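Local coordinates for protein 3-methylornithine synthase (PDB 3T7V) that isomerises L-lysine to (3R)-3-methyl-D-ornithine by radical SAM chemistry in the biosynthesis of pyrrolysine, at residues 64-69 with 308-313; 277-282 with 297-302; 112-117 with 144-149. All blocks are in the same frame, centred on the assembly; numbering follows the deposited sequence.

Overall arrangement
The three contacts lie round one wall of the TIM-barrel-like parallel sheet, where the strand order 143-146, 110-115, 58-68, 296-300, 275-277 leads from interaction 3 through interaction 1 to interaction 2. The centre of interaction 1 is about 10 Å from those of the other two, which are about 16 Å apart. Along the chain, interaction 3 closes before interaction 2 opens, and both are nested inside the loop that 64-69 and 308-313 close. All three touch the bound product, 5-amino-D-isoleucine ((3R)-3-methyl-D-ornithine): interaction 2 takes its carboxylate and alpha-amino group, interaction 3 its far amino group, and interaction 1 its middle. Interactions 1 and 3 also touch S-adenosylmethionine, so product and cofactor sit in one buried site.

Interaction 1. Residues 64-69 with 308-313; sequences FIYFST and EGVANY. With MD0 (5-amino-D-isoleucine), chain D; SAM (S-adenosylmethionine), chain C.
Tyr66 and Glu308 bring the two backbones closest, CA to CA 6.4 Å, too far for direct pairing of the end of strand 58-68 with the irregular loop 308-313. A water spans the gap: it donates to Phe64 O and to Glu308 O, 2.9 Å from the latter, and accepts from Tyr66 N. Phe64 and Tyr66 both leave the strand toward the loop. With CG opposite the backbone N (chi1 -179°), the Phe64 ring reaches in beside the ligand. Its edge meets Glu308 O, 3.3 Å from CE2, while one face carries 5-amino-D-isoleucine, whose CA stands 3.6 Å above the plane and toward the rim. This is the mouth of the radical SAM barrel: the cysteines of the iron-sulfur cluster, Cys71, Cys75 and Cys78, follow in the loop after the strand, and the Tyr66 side chain comes within about 4 Å of the cluster, nearest atoms. Two carbonyls, Glu308 O and Gly309 O, line the edge of the Tyr66 ring, the second 3.3 Å from CD2. Over the centre of one face of that ring sits Thr69 CG2. Both Val310 methyls meet the cofactor, and CG2 also packs on the protein. CG2 lies 3.7 Å from Phe64 CZ and touches Tyr66, the S-adenosylmethionine methyl carbon CE and the ligand, whereas CG1 lies 3.3 Å from C8 of the adenine. At the Thr69 end a second water accepts from Thr69 OG1 and donates to Glu308 OE1; these oxygens are also hydrogen-bonded to Tyr89 N and Tyr80 OH, respectively.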
loop_
_atom_site.group_PDB
_atom_site.type_symbol
_atom_site.label_atom_id
_atom_site.label_comp_id
_atom_site.label_asym_id
_atom_site.label_seq_id
_atom_site.Cartn_x
_atom_site.Cartn_y
_atom_site.Cartn_z
ATOM N N PHE A 64 5.843 0.241 8.684
ATOM C CA PHE A 64 5.883 1.464 7.886
ATOM C C PHE A 64 6.743 2.491 8.590
ATOM O O PHE A 64 6.436 2.923 9.727
ATOM C CB PHE A 64 4.429 1.980 7.812
ATOM C CG PHE A 64 4.313 3.245 6.982
ATOM C CD1 PHE A 64 4.677 3.198 5.634
ATOM C CD2 PHE A 64 3.876 4.449 7.520
ATOM C CE1 PHE A 64 4.616 4.331 4.818
ATOM C CE2 PHE A 64 3.808 5.605 6.701
ATOM C CZ PHE A 64 4.184 5.527 5.378
ATOM N N ILE A 65 7.786 2.937 7.923
ATOM C CA ILE A 65 8.723 3.973 8.440
ATOM C C ILE A 65 8.724 5.149 7.508
ATOM O O ILE A 65 9.400 5.148 6.447
ATOM C CB ILE A 65 10.148 3.431 8.588
ATOM C CG1 ILE A 65 10.167 2.155 9.504
ATOM C CG2 ILE A 65 11.061 4.530 9.191
ATOM C CD1 ILE A 65 11.582 1.580 9.611
ATOM N N TYR A 66 7.956 6.158 7.911
ATOM C CA TYR A 66 7.845 7.402 7.111
ATOM C C TYR A 66 8.975 8.288 7.617
ATOM O O TYR A 66 8.877 8.907 8.679
ATOM C CB TYR A 66 6.464 7.998 7.404
ATOM C CG TYR A 66 5.961 9.025 6.409
ATOM C CD1 TYR A 66 6.702 9.514 5.351
ATOM C CD2 TYR A 66 4.673 9.520 6.595
ATOM C CE1 TYR A 66 6.170 10.402 4.427
ATOM C CE2 TYR A 66 4.131 10.433 5.697
ATOM C CZ TYR A 66 4.904 10.861 4.645
ATOM O OH TYR A 66 4.283 11.794 3.818
ATOM N N PHE A 67 10.121 8.248 6.897
ATOM C CA PHE A 67 11.375 8.808 7.440
ATOM C C PHE A 67 11.614 10.288 7.102
ATOM O O PHE A 67 12.459 10.913 7.681
ATOM C CB PHE A 67 12.615 7.975 7.020
ATOM C CG PHE A 67 12.885 7.908 5.555
ATOM C CD1 PHE A 67 12.360 6.878 4.826
ATOM C CD2 PHE A 67 13.645 8.875 4.899
ATOM C CE1 PHE A 67 12.560 6.799 3.466
ATOM C CE2 PHE A 67 13.858 8.855 3.524
ATOM C CZ PHE A 67 13.309 7.767 2.781
ATOM N N SER A 68 10.780 10.810 6.192
ATOM C CA SER A 68 10.790 12.243 5.907
ATOM C C SER A 68 9.454 12.655 5.360
ATOM O O SER A 68 8.959 12.032 4.397
ATOM C CB SER A 68 11.873 12.621 4.896
ATOM O OG SER A 68 11.718 14.045 4.648
ATOM N N THR A 69 8.849 13.690 5.976
ATOM C CA THR A 69 7.540 14.158 5.526
ATOM C C THR A 69 7.636 15.423 4.733
ATOM O O THR A 69 6.640 16.097 4.526
ATOM C CB THR A 69 6.534 14.285 6.648
ATOM O OG1 THR A 69 7.067 15.242 7.567
ATOM C CG2 THR A 69 6.340 12.919 7.400
ATOM N N GLU A 308 4.581 9.063 11.651
ATOM C CA GLU A 308 3.215 9.265 11.044
ATOM C C GLU A 308 2.881 8.179 10.021
ATOM O O GLU A 308 3.759 7.461 9.485
ATOM C CB GLU A 308 3.203 10.663 10.371
ATOM C CG GLU A 308 3.245 11.714 11.529
ATOM C CD GLU A 308 3.342 13.141 11.200
ATOM O OE1 GLU A 308 3.166 13.491 10.022
ATOM O OE2 GLU A 308 3.585 13.930 12.191
ATOM N N GLY A 309 1.584 7.997 9.796
ATOM C CA GLY A 309 1.078 7.301 8.589
ATOM C C GLY A 309 0.950 8.371 7.486
ATOM O O GLY A 309 1.471 9.482 7.578
ATOM N N VAL A 310 0.200 8.050 6.456
ATOM C CA VAL A 310 -0.024 9.013 5.323
ATOM C C VAL A 310 -1.442 9.565 5.356
ATOM O O VAL A 310 -1.611 10.817 5.288
ATOM C CB VAL A 310 0.249 8.351 3.928
ATOM C CG1 VAL A 310 0.028 9.406 2.828
ATOM C CG2 VAL A 310 1.705 7.837 3.935
ATOM N N ALA A 311 -2.426 8.697 5.482
ATOM C CA ALA A 311 -3.828 9.142 5.587
ATOM C C ALA A 311 -4.167 9.498 7.032
ATOM O O ALA A 311 -5.015 10.385 7.282
ATOM C CB ALA A 311 -4.746 8.084 5.012
ATOM N N ASN A 312 -3.563 8.770 8.005
ATOM C CA ASN A 312 -3.666 9.180 9.434
ATOM C C ASN A 312 -5.134 9.259 9.907
ATOM O O ASN A 312 -5.544 10.279 10.427
ATOM C CB ASN A 312 -2.874 10.490 9.743
ATOM C CG ASN A 312 -1.404 10.331 9.497
ATOM O OD1 ASN A 312 -0.835 11.014 8.608
ATOM N ND2 ASN A 312 -0.806 9.431 10.195
ATOM N N TYR A 313 -5.867 8.153 9.762
ATOM C CA TYR A 313 -7.281 8.150 10.230
ATOM C C TYR A 313 -7.374 8.473 11.722
ATOM O O TYR A 313 -8.413 9.014 12.165
ATOM C CB TYR A 313 -7.966 6.797 9.963
ATOM C CG TYR A 313 -7.753 5.831 11.110
ATOM C CD1 TYR A 313 -8.769 5.666 12.083
ATOM C CD2 TYR A 313 -6.552 5.115 11.282
ATOM C CE1 TYR A 313 -8.570 4.834 13.185
ATOM C CE2 TYR A 313 -6.347 4.278 12.374
ATOM C CZ TYR A 313 -7.345 4.181 13.339
ATOM O OH TYR A 313 -7.132 3.376 14.432
HETATM C C MD0 D . 0.225 2.033 4.139
HETATM N N MD0 D . 0.567 4.093 5.377
HETATM O O MD0 D . 0.691 0.912 3.850
HETATM C CA MD0 D . 1.164 3.160 4.428
HETATM C CB MD0 D . 1.545 3.903 3.112
HETATM C CD MD0 D . 3.213 3.607 1.157
HETATM N NE MD0 D . 3.959 2.604 0.408
HETATM C CG MD0 D . 2.359 2.920 2.219
HETATM C CG2 MD0 D . 0.331 4.447 2.317
HETATM O OXT MD0 D . -0.988 2.265 4.201
HETATM N N SAM C . 5.647 10.396 -1.960
HETATM C CA SAM C . 5.689 9.124 -2.512
HETATM C C SAM C . 4.627 8.839 -3.497
HETATM O O SAM C . 3.729 9.681 -3.706
HETATM O OXT SAM C . 4.751 7.768 -4.189
HETATM C CB SAM C . 5.252 8.162 -1.654
HETATM C CG SAM C . 4.092 8.359 -0.765
HETATM S SD SAM C . 2.830 7.028 -0.945
HETATM C CE SAM C . 2.888 6.288 0.664
HETATM C "C5'" SAM C . 1.324 7.969 -0.832
HETATM C "C4'" SAM C . 0.292 7.360 -1.428
HETATM O "O4'" SAM C . -0.438 7.392 -0.046
HETATM C "C3'" SAM C . -0.287 7.975 -2.452
HETATM O "O3'" SAM C . 0.227 7.027 -3.398
HETATM C "C2'" SAM C . -1.682 7.486 -2.037
HETATM O "O2'" SAM C . -2.095 6.246 -2.700
HETATM C "C1'" SAM C . -1.793 7.356 -0.508
HETATM N N9 SAM C . -2.425 8.600 0.065
HETATM C C8 SAM C . -1.935 9.873 0.166
HETATM N N7 SAM C . -2.864 10.657 0.694
HETATM C C5 SAM C . -3.969 9.878 0.952
HETATM C C6 SAM C . -5.254 10.177 1.429
HETATM N N6 SAM C . -5.625 11.409 1.779
HETATM N N1 SAM C . -6.119 9.167 1.607
HETATM C C2 SAM C . -5.803 7.886 1.254
HETATM N N3 SAM C . -4.613 7.581 0.682
HETATM C C4 SAM C . -3.696 8.592 0.561
HETATM O O HOH W 1 6.048 5.752 9.954
HETATM O O HOH W 2 5.014 15.601 9.507
#

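Interaction 2. Residues 277-282 with 297-302. With MD0 (5-amino-D-isoleucine), chain D.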
loop_
_atom_site.group_PDB
_atom_site.type_symbol
_atom_site.label_atom_id
_atom_site.label_comp_id
_atom_site.label_asym_id
_atom_site.label_seq_id
_atom_site.Cartn_x
_atom_site.Cartn_y
_atom_site.Cartn_z
ATOM N N SER A 277 -4.421 -2.150 5.095
ATOM C CA SER A 277 -3.738 -1.005 5.719
ATOM C C SER A 277 -4.401 -0.534 7.003
ATOM O O SER A 277 -5.613 -0.299 7.028
ATOM C CB SER A 277 -3.697 0.189 4.736
ATOM O OG SER A 277 -3.124 1.336 5.395
ATOM N N LEU A 278 -3.608 -0.359 8.057
ATOM C CA LEU A 278 -4.140 0.194 9.331
ATOM C C LEU A 278 -4.380 1.723 9.199
ATOM O O LEU A 278 -5.000 2.330 10.055
ATOM C CB LEU A 278 -3.106 0.009 10.414
ATOM C CG LEU A 278 -2.704 -1.417 10.815
ATOM C CD1 LEU A 278 -1.918 -1.435 12.129
ATOM C CD2 LEU A 278 -3.862 -2.364 10.905
ATOM N N ASP A 279 -3.841 2.338 8.126
ATOM C CA ASP A 279 -3.874 3.799 8.034
ATOM C C ASP A 279 -5.296 4.370 7.785
ATOM O O ASP A 279 -5.539 5.563 8.022
ATOM C CB ASP A 279 -2.968 4.208 6.839
ATOM C CG ASP A 279 -2.347 5.581 6.963
ATOM O OD1 ASP A 279 -2.227 6.171 8.058
ATOM O OD2 ASP A 279 -1.849 6.023 5.878
ATOM N N LEU A 280 -6.201 3.504 7.342
ATOM C CA LEU A 280 -7.524 3.980 6.928
ATOM C C LEU A 280 -8.613 3.846 8.018
ATOM O O LEU A 280 -9.473 4.728 8.155
ATOM C CB LEU A 280 -7.987 3.148 5.732
ATOM C CG LEU A 280 -6.841 3.286 4.678
ATOM C CD1 LEU A 280 -6.725 2.110 3.775
ATOM C CD2 LEU A 280 -6.848 4.700 4.074
ATOM N N GLU A 281 -8.558 2.763 8.810
ATOM C CA GLU A 281 -9.597 2.418 9.792
ATOM C C GLU A 281 -8.988 1.643 10.983
ATOM O O GLU A 281 -9.709 1.065 11.828
ATOM C CB GLU A 281 -10.747 1.638 9.100
ATOM C CG GLU A 281 -11.779 2.466 8.337
ATOM C CD GLU A 281 -13.036 1.648 7.937
ATOM O OE1 GLU A 281 -12.939 0.528 7.339
ATOM O OE2 GLU A 281 -14.155 2.127 8.239
ATOM N N GLY A 282 -7.648 1.601 11.059
ATOM C CA GLY A 282 -6.951 0.907 12.169
ATOM C C GLY A 282 -7.174 -0.600 12.184
ATOM O O GLY A 282 -7.479 -1.203 11.187
ATOM N N VAL A 297 -0.645 -7.128 6.202
ATOM C CA VAL A 297 -1.108 -6.005 7.029
ATOM C C VAL A 297 0.029 -4.936 6.948
ATOM O O VAL A 297 1.203 -5.282 7.068
ATOM C CB VAL A 297 -1.338 -6.373 8.483
ATOM C CG1 VAL A 297 -1.822 -5.180 9.309
ATOM C CG2 VAL A 297 -2.383 -7.492 8.608
ATOM N N THR A 298 -0.388 -3.702 6.586
ATOM C CA THR A 298 0.579 -2.636 6.389
ATOM C C THR A 298 0.196 -1.436 7.248
ATOM O O THR A 298 -0.863 -1.395 7.877
ATOM C CB THR A 298 0.635 -2.201 4.904
ATOM O OG1 THR A 298 -0.577 -1.499 4.544
ATOM C CG2 THR A 298 0.877 -3.408 3.952
ATOM N N SER A 299 1.129 -0.491 7.285
ATOM C CA SER A 299 0.947 0.729 8.095
ATOM C C SER A 299 1.006 0.398 9.592
ATOM O O SER A 299 0.427 1.083 10.444
ATOM C CB SER A 299 -0.302 1.549 7.765
ATOM O OG SER A 299 0.047 2.988 7.866
ATOM N N ILE A 300 1.742 -0.682 9.906
ATOM C CA ILE A 300 2.052 -1.033 11.297
ATOM C C ILE A 300 3.229 -0.139 11.670
ATOM O O ILE A 300 4.214 -0.067 10.961
ATOM C CB ILE A 300 2.458 -2.514 11.406
ATOM C CG1 ILE A 300 1.358 -3.406 10.781
ATOM C CG2 ILE A 300 2.720 -2.812 12.879
ATOM C CD1 ILE A 300 1.762 -4.883 10.808
ATOM N N LEU A 301 3.159 0.538 12.799
ATOM C CA LEU A 301 4.276 1.395 13.178
ATOM C C LEU A 301 5.221 0.709 14.120
ATOM O O LEU A 301 4.828 -0.212 14.868
ATOM C CB LEU A 301 3.739 2.644 13.874
ATOM C CG LEU A 301 2.867 3.516 12.941
ATOM C CD1 LEU A 301 2.282 4.743 13.650
ATOM C CD2 LEU A 301 3.600 4.045 11.712
ATOM N N PRO A 302 6.505 1.152 14.103
ATOM C CA PRO A 302 7.480 0.698 15.072
ATOM C C PRO A 302 6.906 0.907 16.508
ATOM O O PRO A 302 6.081 1.840 16.730
ATOM C CB PRO A 302 8.647 1.677 14.809
ATOM C CG PRO A 302 8.580 2.000 13.358
ATOM C CD PRO A 302 7.057 2.194 13.230
HETATM C C MD0 D . 0.225 2.033 4.139
HETATM N N MD0 D . 0.567 4.093 5.377
HETATM O O MD0 D . 0.691 0.912 3.850
HETATM C CA MD0 D . 1.164 3.160 4.428
HETATM C CB MD0 D . 1.545 3.903 3.112
HETATM C CD MD0 D . 3.213 3.607 1.157
HETATM N NE MD0 D . 3.959 2.604 0.408
HETATM C CG MD0 D . 2.359 2.920 2.219
HETATM C CG2 MD0 D . 0.331 4.447 2.317
HETATM O OXT MD0 D . -0.988 2.265 4.201
#
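Ser277 and Thr298, paired as a parallel beta bridge, turn their hydroxyls on the flat carboxylate of 5-amino-D-isoleucine, one to each oxygen: Ser277 OG donates to OXT at 2.6 Å and Thr298 OG1 to O at 2.8 Å. Arg235 NH2 also hydrogen-bonds the ligand. The other flat group, the Asp279 carboxylate, stands beside the ligand's amino group, with Asp279 CB 3.4 Å from Ser299 OG. Ser299 OG accepts from the ligand N at 2.8 Å, and Asp279 OD2 adds a weak bond to the same nitrogen. Asp279 is itself anchored by a salt bridge from OD1 to Arg322 and by backbone N-H groups of Val310, Ala311 and Asn312. With chi1 175°, Ser277 OG lies beside its own carbonyl carbon, within reach of both OXT and Asp279 N, from which it accepts to cap the following helix. Leu278 N hydrogen-bonds Thr298 O at 2.9 Å. Away from the ligand, Leu278 spreads its two methyls over the strand: CD2 packs on Val297 CG1 at 3.8 Å, and CD1 reaches Ile300 CG1. Strand 275-277, helix 278-291 and strand 296-300 form a right-handed beta-alpha-beta unit of the barrel, whose C-terminal strand ends here build the amino-acid end of the product site.

Interaction 3. Residues 112-117 with 144-149. With MD0 (5-amino-D-isoleucine), chain D; SAM (S-adenosylmethionine), chain C.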
loop_
_atom_site.group_PDB
_atom_site.type_symbol
_atom_site.label_atom_id
_atom_site.label_comp_id
_atom_site.label_asym_id
_atom_site.label_seq_id
_atom_site.Cartn_x
_atom_site.Cartn_y
_atom_site.Cartn_z
ATOM N N ASP A 112 8.751 -0.959 5.143
ATOM C CA ASP A 112 8.522 0.056 4.055
ATOM C C ASP A 112 9.100 1.405 4.378
ATOM O O ASP A 112 8.616 2.020 5.364
ATOM C CB ASP A 112 7.018 0.103 3.753
ATOM C CG ASP A 112 6.614 1.102 2.729
ATOM O OD1 ASP A 112 7.457 1.790 2.083
ATOM O OD2 ASP A 112 5.358 1.231 2.497
ATOM N N LEU A 113 10.192 1.770 3.733
ATOM C CA LEU A 113 10.877 3.074 4.012
ATOM C C LEU A 113 10.237 4.068 3.017
ATOM O O LEU A 113 10.390 3.939 1.790
ATOM C CB LEU A 113 12.384 2.963 3.684
ATOM C CG LEU A 113 13.127 1.927 4.504
ATOM C CD1 LEU A 113 14.546 1.857 3.979
ATOM C CD2 LEU A 113 13.003 2.298 5.969
ATOM N N THR A 114 9.459 5.002 3.558
ATOM C CA THR A 114 8.672 5.920 2.758
ATOM C C THR A 114 9.072 7.353 3.032
ATOM O O THR A 114 9.372 7.749 4.178
ATOM C CB THR A 114 7.175 5.731 3.122
ATOM O OG1 THR A 114 6.755 4.447 2.646
ATOM C CG2 THR A 114 6.248 6.785 2.404
ATOM N N MET A 115 9.045 8.180 1.974
ATOM C CA MET A 115 9.225 9.612 2.138
ATOM C C MET A 115 8.325 10.322 1.157
ATOM O O MET A 115 7.907 9.802 0.126
ATOM C CB MET A 115 10.701 10.093 1.954
ATOM C CG MET A 115 11.270 9.622 0.593
ATOM S SD MET A 115 12.869 10.467 0.363
ATOM C CE MET A 115 13.415 9.649 -1.119
ATOM N N GLY A 116 8.064 11.595 1.482
ATOM C CA GLY A 116 7.669 12.534 0.396
ATOM C C GLY A 116 8.835 12.704 -0.573
ATOM O O GLY A 116 9.942 12.162 -0.295
ATOM N N GLU A 117 8.639 13.382 -1.684
ATOM C CA GLU A 117 9.755 13.658 -2.580
ATOM C C GLU A 117 10.530 14.797 -1.916
ATOM O O GLU A 117 10.383 15.956 -2.254
ATOM C CB GLU A 117 9.262 14.023 -3.976
ATOM C CG GLU A 117 8.544 12.836 -4.650
ATOM C CD GLU A 117 8.632 12.894 -6.172
ATOM O OE1 GLU A 117 9.290 13.767 -6.743
ATOM O OE2 GLU A 117 7.991 11.947 -6.752
ATOM N N MET A 144 10.937 -2.568 1.397
ATOM C CA MET A 144 10.117 -1.888 0.387
ATOM C C MET A 144 10.535 -0.425 0.458
ATOM O O MET A 144 10.721 0.113 1.558
ATOM C CB MET A 144 8.630 -2.005 0.758
ATOM C CG MET A 144 7.747 -1.064 -0.072
ATOM S SD MET A 144 5.991 -1.456 0.368
ATOM C CE MET A 144 5.749 -2.719 -0.782
ATOM N N ILE A 145 10.762 0.192 -0.668
ATOM C CA ILE A 145 10.995 1.660 -0.717
ATOM C C ILE A 145 9.827 2.316 -1.387
ATOM O O ILE A 145 9.300 1.830 -2.439
ATOM C CB ILE A 145 12.360 1.993 -1.377
ATOM C CG1 ILE A 145 12.442 1.477 -2.815
ATOM C CG2 ILE A 145 13.520 1.612 -0.472
ATOM C CD1 ILE A 145 13.675 2.032 -3.587
ATOM N N SER A 146 9.434 3.485 -0.840
ATOM C CA SER A 146 8.406 4.323 -1.455
ATOM C C SER A 146 9.004 5.736 -1.500
ATOM O O SER A 146 8.701 6.555 -0.631
ATOM C CB SER A 146 7.125 4.307 -0.584
ATOM O OG SER A 146 6.689 2.996 -0.331
ATOM N N PRO A 147 9.874 6.016 -2.464
ATOM C CA PRO A 147 10.643 7.247 -2.461
ATOM C C PRO A 147 10.081 8.301 -3.392
ATOM O O PRO A 147 10.745 9.346 -3.581
ATOM C CB PRO A 147 11.997 6.753 -3.006
ATOM C CG PRO A 147 11.587 5.750 -4.068
ATOM C CD PRO A 147 10.339 5.041 -3.511
ATOM N N GLY A 148 8.935 7.987 -4.016
ATOM C CA GLY A 148 8.428 8.788 -5.137
ATOM C C GLY A 148 9.171 8.452 -6.408
ATOM O O GLY A 148 9.854 7.422 -6.479
ATOM N N LEU A 149 9.078 9.344 -7.381
ATOM C CA LEU A 149 9.631 9.046 -8.687
ATOM C C LEU A 149 11.147 9.437 -8.700
ATOM O O LEU A 149 11.579 10.537 -9.123
ATOM C CB LEU A 149 8.774 9.754 -9.729
ATOM C CG LEU A 149 9.299 9.551 -11.137
ATOM C CD1 LEU A 149 9.096 8.085 -11.482
ATOM C CD2 LEU A 149 8.589 10.461 -12.110
HETATM C C MD0 D . 0.225 2.033 4.139
HETATM N N MD0 D . 0.567 4.093 5.377
HETATM O O MD0 D . 0.691 0.912 3.850
HETATM C CA MD0 D . 1.164 3.160 4.428
HETATM C CB MD0 D . 1.545 3.903 3.112
HETATM C CD MD0 D . 3.213 3.607 1.157
HETATM N NE MD0 D . 3.959 2.604 0.408
HETATM C CG MD0 D . 2.359 2.920 2.219
HETATM C CG2 MD0 D . 0.331 4.447 2.317
HETATM O OXT MD0 D . -0.988 2.265 4.201
HETATM N N SAM C . 5.647 10.396 -1.960
HETATM C CA SAM C . 5.689 9.124 -2.512
HETATM C C SAM C . 4.627 8.839 -3.497
HETATM O O SAM C . 3.729 9.681 -3.706
HETATM O OXT SAM C . 4.751 7.768 -4.189
HETATM C CB SAM C . 5.252 8.162 -1.654
HETATM C CG SAM C . 4.092 8.359 -0.765
HETATM S SD SAM C . 2.830 7.028 -0.945
HETATM C CE SAM C . 2.888 6.288 0.664
HETATM C "C5'" SAM C . 1.324 7.969 -0.832
HETATM C "C4'" SAM C . 0.292 7.360 -1.428
HETATM O "O4'" SAM C . -0.438 7.392 -0.046
HETATM C "C3'" SAM C . -0.287 7.975 -2.452
HETATM O "O3'" SAM C . 0.227 7.027 -3.398
HETATM C "C2'" SAM C . -1.682 7.486 -2.037
HETATM O "O2'" SAM C . -2.095 6.246 -2.700
HETATM C "C1'" SAM C . -1.793 7.356 -0.508
HETATM N N9 SAM C . -2.425 8.600 0.065
HETATM C C8 SAM C . -1.935 9.873 0.166
HETATM N N7 SAM C . -2.864 10.657 0.694
HETATM C C5 SAM C . -3.969 9.878 0.952
HETATM C C6 SAM C . -5.254 10.177 1.429
HETATM N N6 SAM C . -5.625 11.409 1.779
HETATM N N1 SAM C . -6.119 9.167 1.607
HETATM C C2 SAM C . -5.803 7.886 1.254
HETATM N N3 SAM C . -4.613 7.581 0.682
HETATM C C4 SAM C . -3.696 8.592 0.561
HETATM O O HOH W 3 10.607 12.972 -9.100
#
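Asp112 and Ser146 meet through their side chains above two parallel strands in register, Asp112 beside Met144, Leu113 beside Ile145 and Thr114 beside Ser146. In Asp112, chi1 178° swings CG away from its own N and carries the carboxylate toward the ligand. Ser146 OG donates to Asp112 OD1 (2.8 Å) from its syn side, 16° out of the carboxylate plane, and Thr114 OG1 adds a weak bond to the same oxygen. The NE amino group of 5-amino-D-isoleucine completes the triangle, donating to Asp112 OD2 and to Ser146 OG, each at 2.9 Å. With Asp112 exchanged for an alanine, NE would probably lose its carboxylate mate and the Ser146 and Thr114 hydroxyls their shared acceptor. Met144 lays SD against the Asp112 carboxylate, 3.5 Å from OD2. On the backbone, Leu113 N, Ser146 N and Met115 N bond in turn to Met144 O, Leu113 O and Ser146 O. Met115 first turns CG in between its backbone N and carbonyl carbon, then runs extended until CE touches Pro147 CB at 3.7 Å. Past the strand ends Glu117 reaches across to Leu149: Leu149 N donates to OE2 (2.9 Å) from well above the carboxylate plane, and a water links OE1 to Leu149 O. Gly148 passes close to this side chain, where a CB would clash with Glu117 CG. Gly116 touches the iron-sulfur cluster and Thr114 CG2 faces the S-adenosylmethionine methyl carbon CE (3.8 Å); these neighbouring strand ends and the loops after them line the product and cofactor site at the C-terminal end of a radical SAM barrel.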